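Endoglucanase E (PDB 2WAO) probably removes acetyl groups from plant cell-wall polysaccharides through its family 2 carbohydrate esterase domain, whose active-site cleft also binds cellulose chains. Local coordinates at residues C134-E139 and D308-I313; R94-L99 and Q145-K150; S154-A159 and T315-A320. All blocks are in the same frame, centred on the assembly; numbering follows the deposited sequence.

Interaction 1 (C134-E139 and D308-I313); sequences CAYGNE and DWHPSI. With BGC (beta-D-glucopyranose), chain B; BGC (beta-D-glucopyranose), chain C; BGC (beta-D-glucopyranose), chain D; BGC (beta-D-glucopyranose), chain E.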
loop_
_atom_site.group_PDB
_atom_site.type_symbol
_atom_site.label_atom_id
_atom_site.label_comp_id
_atom_site.label_asym_id
_atom_site.label_seq_id
_atom_site.Cartn_x
_atom_site.Cartn_y
_atom_site.Cartn_z
ATOM N N CYS A 134 -5.056 0.915 -1.235
ATOM C CA CYS A 134 -4.620 1.407 -2.573
ATOM C C CYS A 134 -4.775 2.938 -2.740
ATOM O O CYS A 134 -4.176 3.517 -3.657
ATOM C CB CYS A 134 -5.442 0.693 -3.673
ATOM S SG CYS A 134 -4.987 -1.057 -3.856
ATOM N N ALA A 135 -5.597 3.567 -1.887
ATOM C CA ALA A 135 -5.968 4.989 -2.006
ATOM C C ALA A 135 -6.714 5.251 -3.338
ATOM O O ALA A 135 -6.562 6.339 -3.913
ATOM C CB ALA A 135 -4.748 5.921 -1.915
ATOM N N TYR A 136 -7.464 4.251 -3.821
ATOM C CA TYR A 136 -8.441 4.417 -4.925
ATOM C C TYR A 136 -9.161 5.776 -4.790
ATOM O O TYR A 136 -9.788 6.093 -3.748
ATOM C CB TYR A 136 -9.453 3.273 -4.805
ATOM C CG TYR A 136 -10.597 3.150 -5.806
ATOM C CD1 TYR A 136 -10.811 1.926 -6.464
ATOM C CD2 TYR A 136 -11.520 4.178 -5.999
ATOM C CE1 TYR A 136 -11.852 1.759 -7.316
ATOM C CE2 TYR A 136 -12.610 4.023 -6.923
ATOM C CZ TYR A 136 -12.773 2.795 -7.514
ATOM O OH TYR A 136 -13.833 2.573 -8.363
ATOM N N GLY A 137 -9.016 6.597 -5.830
ATOM C CA GLY A 137 -9.858 7.806 -5.958
ATOM C C GLY A 137 -9.531 8.948 -5.016
ATOM O O GLY A 137 -10.306 9.928 -4.949
ATOM N N ASN A 138 -8.419 8.850 -4.270
ATOM C CA ASN A 138 -8.185 9.817 -3.173
ATOM C C ASN A 138 -7.902 11.260 -3.645
ATOM O O ASN A 138 -8.064 12.221 -2.860
ATOM C CB ASN A 138 -7.197 9.298 -2.097
ATOM C CG ASN A 138 -5.752 9.356 -2.551
ATOM O OD1 ASN A 138 -5.486 9.405 -3.753
ATOM N ND2 ASN A 138 -4.796 9.330 -1.591
ATOM N N GLU A 139 -7.558 11.435 -4.927
ATOM C CA GLU A 139 -7.397 12.809 -5.458
ATOM C C GLU A 139 -8.605 13.275 -6.293
ATOM O O GLU A 139 -8.633 14.412 -6.829
ATOM C CB GLU A 139 -6.065 12.951 -6.209
ATOM C CG GLU A 139 -4.888 12.700 -5.270
ATOM C CD GLU A 139 -3.550 13.127 -5.839
ATOM O OE1 GLU A 139 -3.364 13.069 -7.070
ATOM O OE2 GLU A 139 -2.692 13.529 -5.024
ATOM N N ASP A 308 -16.020 7.265 -6.384
ATOM C CA ASP A 308 -16.832 6.144 -5.915
ATOM C C ASP A 308 -16.988 6.064 -4.381
ATOM O O ASP A 308 -17.082 4.964 -3.834
ATOM C CB ASP A 308 -16.318 4.800 -6.505
ATOM C CG ASP A 308 -16.613 4.684 -8.003
ATOM O OD1 ASP A 308 -17.687 5.198 -8.422
ATOM O OD2 ASP A 308 -15.775 4.106 -8.741
ATOM N N TRP A 309 -17.053 7.238 -3.720
ATOM C CA TRP A 309 -17.155 7.338 -2.240
ATOM C C TRP A 309 -15.930 6.838 -1.481
ATOM O O TRP A 309 -16.007 6.656 -0.248
ATOM C CB TRP A 309 -18.348 6.530 -1.717
ATOM C CG TRP A 309 -19.695 6.918 -2.264
ATOM C CD1 TRP A 309 -20.174 6.686 -3.513
ATOM C CD2 TRP A 309 -20.746 7.570 -1.544
ATOM N NE1 TRP A 309 -21.455 7.177 -3.629
ATOM C CE2 TRP A 309 -21.830 7.718 -2.430
ATOM C CE3 TRP A 309 -20.859 8.072 -0.239
ATOM C CZ2 TRP A 309 -23.016 8.341 -2.062
ATOM C CZ3 TRP A 309 -22.056 8.685 0.141
ATOM C CH2 TRP A 309 -23.119 8.806 -0.771
ATOM N N HIS A 310 -14.804 6.575 -2.168
ATOM C CA HIS A 310 -13.617 6.165 -1.414
ATOM C C HIS A 310 -13.043 7.350 -0.612
ATOM O O HIS A 310 -13.413 8.550 -0.865
ATOM C CB HIS A 310 -12.583 5.536 -2.354
ATOM C CG HIS A 310 -13.030 4.205 -2.883
ATOM N ND1 HIS A 310 -14.055 4.084 -3.794
ATOM C CD2 HIS A 310 -12.657 2.940 -2.571
ATOM C CE1 HIS A 310 -14.263 2.802 -4.065
ATOM N NE2 HIS A 310 -13.416 2.087 -3.349
ATOM N N PRO A 311 -12.162 7.059 0.383
ATOM C CA PRO A 311 -11.736 8.181 1.248
ATOM C C PRO A 311 -10.963 9.314 0.539
ATOM O O PRO A 311 -10.125 9.054 -0.313
ATOM C CB PRO A 311 -10.882 7.502 2.337
ATOM C CG PRO A 311 -11.396 6.056 2.361
ATOM C CD PRO A 311 -11.658 5.767 0.886
ATOM N N SER A 312 -11.245 10.554 0.969
ATOM C CA SER A 312 -10.497 11.746 0.543
ATOM C C SER A 312 -9.114 11.742 1.232
ATOM O O SER A 312 -8.885 10.944 2.188
ATOM C CB SER A 312 -11.267 12.992 1.024
ATOM O OG SER A 312 -11.291 13.008 2.453
ATOM N N ILE A 313 -8.214 12.633 0.797
ATOM C CA ILE A 313 -6.935 12.758 1.490
ATOM C C ILE A 313 -7.148 13.161 2.948
ATOM O O ILE A 313 -6.466 12.639 3.844
ATOM C CB ILE A 313 -5.980 13.688 0.748
ATOM C CG1 ILE A 313 -5.449 12.913 -0.476
ATOM C CG2 ILE A 313 -4.776 14.051 1.658
ATOM C CD1 ILE A 313 -4.926 13.792 -1.525
HETATM C C2 BGC B . -17.089 0.896 -7.502
HETATM C C3 BGC B . -16.483 -0.300 -8.221
HETATM C C4 BGC B . -15.195 -0.732 -7.510
HETATM C C5 BGC B . -15.512 -0.999 -6.022
HETATM C C6 BGC B . -14.329 -1.529 -5.187
HETATM C C1 BGC B . -17.280 0.569 -6.024
HETATM O O2 BGC B . -18.311 1.266 -8.149
HETATM O O3 BGC B . -16.195 0.053 -9.580
HETATM O O4 BGC B . -14.942 -1.897 -8.120
HETATM O O5 BGC B . -16.042 0.195 -5.449
HETATM O O6 BGC B . -13.284 -0.573 -5.219
HETATM C C2 BGC C . -18.927 1.263 -1.798
HETATM C C3 BGC C . -17.914 1.286 -2.941
HETATM C C4 BGC C . -18.614 1.446 -4.281
HETATM C C5 BGC C . -19.550 2.661 -4.265
HETATM C C6 BGC C . -20.398 2.606 -5.539
HETATM C C1 BGC C . -19.843 2.499 -1.884
HETATM O O2 BGC C . -18.266 1.239 -0.536
HETATM O O3 BGC C . -17.158 0.097 -2.919
HETATM O O4 BGC C . -17.792 1.685 -5.307
HETATM O O5 BGC C . -20.453 2.653 -3.153
HETATM O O6 BGC C . -21.239 3.703 -5.415
HETATM C C2 BGC D . -23.098 7.254 5.172
HETATM C C3 BGC D . -22.786 7.130 3.686
HETATM C C4 BGC D . -23.631 6.039 3.038
HETATM C C5 BGC D . -25.098 6.182 3.428
HETATM C C6 BGC D . -25.930 5.045 2.848
HETATM C C1 BGC D . -24.602 7.311 5.411
HETATM O O1 BGC D . -24.857 7.326 6.798
HETATM O O2 BGC D . -22.496 8.422 5.684
HETATM O O3 BGC D . -21.419 6.827 3.517
HETATM O O4 BGC D . -23.570 6.022 2.041
HETATM O O5 BGC D . -25.214 6.179 4.834
HETATM O O6 BGC D . -27.127 4.916 3.582
HETATM C C2 BGC E . -23.425 4.784 -0.027
HETATM C C3 BGC E . -22.775 3.539 -0.618
HETATM C C4 BGC E . -21.268 3.504 -0.327
HETATM C C5 BGC E . -20.894 3.913 1.109
HETATM C C6 BGC E . -19.398 4.151 1.269
HETATM C C1 BGC E . -22.966 4.908 1.422
HETATM O O2 BGC E . -24.808 4.602 -0.047
HETATM O O3 BGC E . -23.030 3.549 -2.007
HETATM O O4 BGC E . -20.871 2.371 -0.927
HETATM O O5 BGC E . -21.583 5.101 1.461
HETATM O O6 BGC E . -19.057 4.863 2.465
HETATM O O HOH W 1 -9.091 6.664 -1.108
HETATM O O HOH W 2 -8.967 14.249 -1.408
#
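The rings of Tyr-136 and His-310 lie face to face, centroids 3.8 Å apart and planes 18° from parallel, with CD2 of the tyrosine over the centre of the imidazole. CG of Tyr-136 is anti to the backbone N (chi1 -180°), which carries the ring out from the turn to lie flat along the histidine. Trp-309 lays one face of its indole against the chain E glucose. Hydrogen bonds hold both rings of the stacked pair in place. The Tyr-136 hydroxyl donates to the anti lone pair of Asp-308 OD2 at 2.5 Å, a short bond that meets the phenol at its edge, with ring and carboxylate planes 48° apart. His-310 ND1 is bonded to the backbone O of Glu-307, while NE2 shares a hydrogen bond of 3.3 Å with O6 of the chain B glucose. In the GDSL (SGNH-hydrolase) fold the histidine just before the last helix usually serves as the catalytic base, and His-310, close to Ser-131 and in the glycan pocket, is consistent with that role. Two waters bridge the backbones: one donates to Tyr-136 O and Pro-311 O, the other donates to Asn-138 O and accepts from Ile-313 N. Beyond the rings Ile-313 packs on the other loop, CG1 3.6 Å from Asn-138 O and CD1 3.9 Å from Glu-139 CG.

Interaction 2 (R94-L99 and Q145-K150); sequences RTEASL and QSFTPK. With BGC (beta-D-glucopyranose), chain F.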
loop_
_atom_site.group_PDB
_atom_site.type_symbol
_atom_site.label_atom_id
_atom_site.label_comp_id
_atom_site.label_asym_id
_atom_site.label_seq_id
_atom_site.Cartn_x
_atom_site.Cartn_y
_atom_site.Cartn_z
ATOM N N ARG A 94 2.486 5.267 -7.812
ATOM C CA ARG A 94 1.204 5.704 -7.196
ATOM C C ARG A 94 0.090 4.678 -7.275
ATOM O O ARG A 94 -0.700 4.525 -6.320
ATOM C CB ARG A 94 0.730 6.977 -7.879
ATOM C CG ARG A 94 1.667 8.118 -7.618
ATOM C CD ARG A 94 1.407 9.282 -8.626
ATOM N NE ARG A 94 -0.013 9.745 -8.754
ATOM C CZ ARG A 94 -0.534 10.847 -8.194
ATOM N NH1 ARG A 94 0.162 11.620 -7.344
ATOM N NH2 ARG A 94 -1.791 11.183 -8.449
ATOM N N THR A 95 0.017 4.040 -8.430
ATOM C CA THR A 95 -1.087 3.187 -8.855
ATOM C C THR A 95 -0.913 1.722 -8.442
ATOM O O THR A 95 0.200 1.226 -8.195
ATOM C CB THR A 95 -1.237 3.265 -10.385
ATOM O OG1 THR A 95 0.078 3.312 -10.956
ATOM C CG2 THR A 95 -2.002 4.550 -10.795
ATOM N N GLU A 96 -2.020 1.005 -8.381
ATOM C CA GLU A 96 -2.015 -0.349 -7.823
ATOM C C GLU A 96 -1.580 -1.441 -8.810
ATOM O O GLU A 96 -1.380 -1.203 -10.027
ATOM C CB GLU A 96 -3.391 -0.665 -7.257
ATOM C CG GLU A 96 -4.495 -0.624 -8.357
ATOM C CD GLU A 96 -5.857 -0.879 -7.760
ATOM O OE1 GLU A 96 -6.176 -2.058 -7.466
ATOM O OE2 GLU A 96 -6.594 0.135 -7.552
ATOM N N ALA A 97 -1.451 -2.638 -8.264
ATOM C CA ALA A 97 -0.888 -3.787 -8.992
ATOM C C ALA A 97 -1.764 -4.133 -10.193
ATOM O O ALA A 97 -1.250 -4.507 -11.281
ATOM C CB ALA A 97 -0.748 -4.977 -8.033
ATOM N N SER A 98 -3.076 -3.972 -10.034
ATOM C CA SER A 98 -3.981 -4.323 -11.146
ATOM C C SER A 98 -3.755 -3.456 -12.404
ATOM O O SER A 98 -4.184 -3.836 -13.502
ATOM C CB SER A 98 -5.458 -4.281 -10.731
ATOM O OG SER A 98 -5.856 -2.956 -10.473
ATOM N N LEU A 99 -3.102 -2.306 -12.277
ATOM C CA LEU A 99 -2.831 -1.463 -13.452
ATOM C C LEU A 99 -1.519 -1.833 -14.192
ATOM O O LEU A 99 -1.152 -1.192 -15.184
ATOM C CB LEU A 99 -2.830 0.017 -13.087
ATOM C CG LEU A 99 -4.204 0.537 -12.723
ATOM C CD1 LEU A 99 -4.119 1.829 -11.926
ATOM C CD2 LEU A 99 -5.109 0.706 -13.998
ATOM N N GLN A 145 -17.898 10.338 -9.477
ATOM C CA GLN A 145 -16.914 10.013 -10.503
ATOM C C GLN A 145 -16.383 8.597 -10.296
ATOM O O GLN A 145 -16.097 8.184 -9.146
ATOM C CB GLN A 145 -15.781 11.037 -10.472
ATOM C CG GLN A 145 -14.722 10.852 -11.582
ATOM C CD GLN A 145 -13.741 12.014 -11.659
ATOM O OE1 GLN A 145 -12.570 11.882 -11.296
ATOM N NE2 GLN A 145 -14.221 13.157 -12.117
ATOM N N SER A 146 -16.267 7.841 -11.391
ATOM C CA SER A 146 -15.698 6.507 -11.284
ATOM C C SER A 146 -14.153 6.522 -11.299
ATOM O O SER A 146 -13.526 7.557 -11.491
ATOM C CB SER A 146 -16.258 5.616 -12.365
ATOM O OG SER A 146 -15.999 6.214 -13.598
ATOM N N PHE A 147 -13.572 5.351 -11.073
ATOM C CA PHE A 147 -12.139 5.210 -10.946
ATOM C C PHE A 147 -11.386 5.767 -12.153
ATOM O O PHE A 147 -11.695 5.416 -13.309
ATOM C CB PHE A 147 -11.785 3.736 -10.796
ATOM C CG PHE A 147 -10.310 3.489 -10.628
ATOM C CD1 PHE A 147 -9.701 3.712 -9.380
ATOM C CD2 PHE A 147 -9.535 3.022 -11.687
ATOM C CE1 PHE A 147 -8.308 3.456 -9.195
ATOM C CE2 PHE A 147 -8.132 2.760 -11.524
ATOM C CZ PHE A 147 -7.531 2.992 -10.285
ATOM N N THR A 148 -10.382 6.588 -11.864
ATOM C CA THR A 148 -9.358 6.947 -12.867
ATOM C C THR A 148 -7.961 6.735 -12.268
ATOM O O THR A 148 -7.695 7.110 -11.120
ATOM C CB THR A 148 -9.523 8.388 -13.379
ATOM O OG1 THR A 148 -9.194 9.317 -12.362
ATOM C CG2 THR A 148 -10.998 8.675 -13.823
ATOM N N PRO A 149 -7.054 6.087 -13.022
ATOM C CA PRO A 149 -5.671 5.879 -12.511
ATOM C C PRO A 149 -4.997 7.167 -12.031
ATOM O O PRO A 149 -4.298 7.139 -11.002
ATOM C CB PRO A 149 -4.946 5.335 -13.730
ATOM C CG PRO A 149 -6.060 4.522 -14.437
ATOM C CD PRO A 149 -7.249 5.468 -14.343
ATOM N N LYS A 150 -5.226 8.292 -12.736
ATOM C CA LYS A 150 -4.593 9.553 -12.389
ATOM C C LYS A 150 -4.941 10.002 -10.977
ATOM O O LYS A 150 -4.167 10.735 -10.370
ATOM C CB LYS A 150 -4.984 10.677 -13.376
ATOM C CG LYS A 150 -6.454 11.181 -13.263
ATOM C CD LYS A 150 -6.886 11.934 -14.545
ATOM C CE LYS A 150 -8.213 12.657 -14.374
ATOM N NZ LYS A 150 -9.250 11.681 -14.063
HETATM C C2 BGC F . -13.371 -3.557 -8.933
HETATM C C3 BGC F . -11.968 -3.707 -9.533
HETATM C C4 BGC F . -11.686 -2.609 -10.562
HETATM C C5 BGC F . -11.872 -1.264 -9.888
HETATM C C6 BGC F . -11.487 -0.088 -10.804
HETATM C C1 BGC F . -13.585 -2.112 -8.497
HETATM O O2 BGC F . -13.574 -4.447 -7.843
HETATM O O3 BGC F . -11.781 -5.010 -10.047
HETATM O O4 BGC F . -10.341 -2.694 -10.986
HETATM O O5 BGC F . -13.248 -1.229 -9.550
HETATM O O6 BGC F . -12.543 0.224 -11.673
HETATM O O HOH W 3 -2.119 8.063 -9.831
#
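Leu-99 and Phe-147 approach from opposite directions, and the leucine meets the ring at its edge: CD1 lies in the ring plane, 4.0 Å from Phe-147 CZ. The other methyl, Leu-99 CD2, sits 4.0 Å from Pro-149 CG, with the two side chains crossing at about a right angle, so that the leucine fork spans phenylalanine and proline. Phe-147 reaches this spot with its ring swung opposite the backbone N (chi1 -179°), while its CB and CG pack against C6 and O6 of the chain F glucose in the glycan pocket. The Glu-96 carboxylate comes at the ring obliquely, its plane 87° from that of the phenyl group and OE2 4.1 Å from Phe-147 CZ; the same oxygen is hydrogen-bonded to Ser-176 OG. Thr-95 turns its methyl CG2 to Pro-149 O at 3.5 Å. Further along, the Arg-94 chain bends along its length, and its NH2 donates to Lys-150 O at 3.1 Å, with the acceptor near the guanidinium plane but the bond itself bent to 141°. A water accepts from Arg-94 NE and donates to Pro-149 O. The contact joins the N-terminal beta domain to a loop of the esterase domain. One guanidinium thus grips two successive carbonyls, one directly and one through water, and its salt bridge to Glu-139 probably keeps the positive charge balanced at this domain boundary.

Interaction 3 (S154-A159 and T315-A320); sequences SYMSYA and THQLMA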
loop_
_atom_site.group_PDB
_atom_site.type_symbol
_atom_site.label_atom_id
_atom_site.label_comp_id
_atom_site.label_asym_id
_atom_site.label_seq_id
_atom_site.Cartn_x
_atom_site.Cartn_y
_atom_site.Cartn_z
ATOM N N SER A 154 -1.351 6.586 -3.885
ATOM C CA SER A 154 -0.929 5.823 -2.697
ATOM C C SER A 154 0.096 6.540 -1.805
ATOM O O SER A 154 0.263 6.151 -0.653
ATOM C CB SER A 154 -0.416 4.429 -3.045
ATOM O OG SER A 154 0.707 4.570 -3.880
ATOM N N TYR A 155 0.777 7.555 -2.337
ATOM C CA TYR A 155 1.719 8.337 -1.496
ATOM C C TYR A 155 0.943 9.036 -0.375
ATOM O O TYR A 155 1.503 9.292 0.693
ATOM C CB TYR A 155 2.466 9.405 -2.327
ATOM C CG TYR A 155 3.636 10.070 -1.586
ATOM C CD1 TYR A 155 4.836 9.374 -1.393
ATOM C CD2 TYR A 155 3.522 11.380 -1.080
ATOM C CE1 TYR A 155 5.905 9.966 -0.751
ATOM C CE2 TYR A 155 4.588 11.989 -0.423
ATOM C CZ TYR A 155 5.776 11.276 -0.283
ATOM O OH TYR A 155 6.831 11.856 0.353
ATOM N N MET A 156 -0.342 9.348 -0.624
ATOM C CA MET A 156 -1.197 10.015 0.385
ATOM C C MET A 156 -2.281 9.040 0.942
ATOM O O MET A 156 -3.372 9.452 1.372
ATOM C CB MET A 156 -1.778 11.328 -0.143
ATOM C CG MET A 156 -0.707 12.428 -0.390
ATOM S SD MET A 156 0.234 12.809 1.114
ATOM C CE MET A 156 -1.004 13.670 2.065
ATOM N N SER A 157 -1.978 7.730 0.886
ATOM C CA SER A 157 -2.807 6.739 1.586
ATOM C C SER A 157 -2.523 6.834 3.081
ATOM O O SER A 157 -1.430 7.273 3.508
ATOM C CB SER A 157 -2.496 5.325 1.111
ATOM O OG SER A 157 -1.245 4.896 1.613
ATOM N N TYR A 158 -3.503 6.432 3.887
ATOM C CA TYR A 158 -3.272 6.404 5.356
ATOM C C TYR A 158 -2.042 5.554 5.654
ATOM O O TYR A 158 -1.326 5.825 6.641
ATOM C CB TYR A 158 -4.477 5.852 6.113
ATOM C CG TYR A 158 -4.665 4.372 5.941
ATOM C CD1 TYR A 158 -4.200 3.473 6.919
ATOM C CD2 TYR A 158 -5.274 3.849 4.778
ATOM C CE1 TYR A 158 -4.327 2.116 6.757
ATOM C CE2 TYR A 158 -5.414 2.463 4.600
ATOM C CZ TYR A 158 -4.946 1.620 5.599
ATOM O OH TYR A 158 -5.025 0.265 5.479
ATOM N N ALA A 159 -1.824 4.500 4.863
ATOM C CA ALA A 159 -0.711 3.598 5.074
ATOM C C ALA A 159 0.649 4.297 4.859
ATOM O O ALA A 159 1.575 4.196 5.698
ATOM C CB ALA A 159 -0.849 2.401 4.158
ATOM N N THR A 315 -9.588 12.330 4.928
ATOM C CA THR A 315 -10.002 11.127 5.640
ATOM C C THR A 315 -8.768 10.182 5.833
ATOM O O THR A 315 -8.563 9.677 6.943
ATOM C CB THR A 315 -11.127 10.416 4.899
ATOM O OG1 THR A 315 -12.339 11.219 4.946
ATOM C CG2 THR A 315 -11.424 9.036 5.568
ATOM N N HIS A 316 -7.933 10.028 4.802
ATOM C CA HIS A 316 -6.664 9.283 4.946
ATOM C C HIS A 316 -5.783 9.860 6.046
ATOM O O HIS A 316 -5.200 9.109 6.824
ATOM C CB HIS A 316 -5.893 9.198 3.624
ATOM C CG HIS A 316 -6.427 8.166 2.669
ATOM N ND1 HIS A 316 -6.078 6.832 2.749
ATOM C CD2 HIS A 316 -7.246 8.277 1.585
ATOM C CE1 HIS A 316 -6.629 6.167 1.745
ATOM N NE2 HIS A 316 -7.373 7.011 1.042
ATOM N N GLN A 317 -5.714 11.198 6.129
ATOM C CA GLN A 317 -4.941 11.833 7.161
ATOM C C GLN A 317 -5.489 11.499 8.550
ATOM O O GLN A 317 -4.724 11.152 9.402
ATOM C CB GLN A 317 -4.805 13.344 6.919
ATOM C CG GLN A 317 -3.932 13.600 5.683
ATOM C CD GLN A 317 -3.906 15.043 5.270
ATOM O OE1 GLN A 317 -4.951 15.685 5.142
ATOM N NE2 GLN A 317 -2.701 15.573 5.043
ATOM N N LEU A 318 -6.798 11.592 8.751
ATOM C CA LEU A 318 -7.415 11.202 10.037
ATOM C C LEU A 318 -7.086 9.740 10.413
ATOM O O LEU A 318 -6.827 9.413 11.578
ATOM C CB LEU A 318 -8.935 11.362 9.993
ATOM C CG LEU A 318 -9.498 12.803 9.960
ATOM C CD1 LEU A 318 -11.004 12.747 10.058
ATOM C CD2 LEU A 318 -8.843 13.659 11.094
ATOM N N MET A 319 -7.179 8.861 9.437
ATOM C CA MET A 319 -6.875 7.436 9.652
ATOM C C MET A 319 -5.423 7.283 10.075
ATOM O O MET A 319 -5.089 6.537 11.028
ATOM C CB MET A 319 -7.148 6.690 8.356
ATOM C CG MET A 319 -8.593 6.550 8.002
ATOM S SD MET A 319 -8.806 5.742 6.347
ATOM C CE MET A 319 -8.409 4.071 6.761
ATOM N N ALA A 320 -4.554 7.987 9.369
ATOM C CA ALA A 320 -3.112 7.906 9.658
ATOM C C ALA A 320 -2.838 8.398 11.100
ATOM O O ALA A 320 -2.074 7.760 11.798
ATOM C CB ALA A 320 -2.303 8.709 8.650
#
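Tyr-158 lays one face of its ring under the methyl of Met-319, whose CE stands 3.9 Å from the ring centroid and 18° off the normal. This Met-aromatic contact joins the start of helix 158-165 to helix 313-331, the last helix of the SGNH-hydrolase fold. The sulfur takes an oblique position, with SD 4.9 Å from the Tyr-158 ring centroid, because the methionine chain bends at its last torsion and folds its methyl back over the ring. On the opposite face of the phenol lies the CB of Ala-159, next in the chain. Nearer the backbone, Tyr-158 CB rests 3.6 Å from Met-319 CB, and Ala-320 CB packs against Tyr-158 O.

His-316 ND1 is also at the edge of the tyrosine ring, in its plane, but its bond is to the main chain: it accepts from Tyr-158 N at 2.8 Å, with an N-H...N angle of 143° and the donor 27° out of the imidazole plane. As an acceptor ND1 probably carries no proton, which would put the proton of a neutral ring on NE2. A side chain thus supplies an acceptor for an amide in the first turn of helix 158-165. The N-cap of that helix is Ser-157, whose OG, in one of two conformers, accepts from Ala-160 N. On the outer side of the contact, the Met-156 chain, bent at chi2 and chi3, sets its CE 3.9 Å from Gln-317 NE2. Behind the cap, Ser-157 N donates to Ser-154 O at 3.1 Å.

In the fold
Interaction 1 lies between the other two, its centre about 10 Å from each, while the centres of interactions 2 and 3 are about 16 Å apart. Toward the glycan, interactions 1 and 2 share the pocket, Tyr-136 OH lying 3.4 Å from Phe-147 CB. Their loops are also joined by a probable hydrogen bond from Asp-308 N to Gln-145 O at 2.9 Å, and Glu-139 OE1 forms a 2.8 Å salt bridge to Arg-94 NH2. Interaction 3 lies further along helix 313-331, the Met-319 side chain about 11 Å from a bound glucose, and meets interaction 1 where Ile-313 CG2 packs 3.8 Å from Met-156 CE. Interactions 2 and 3 are joined by a probable hydrogen bond from Ser-154 OG to Arg-94 O, 2.8 Å.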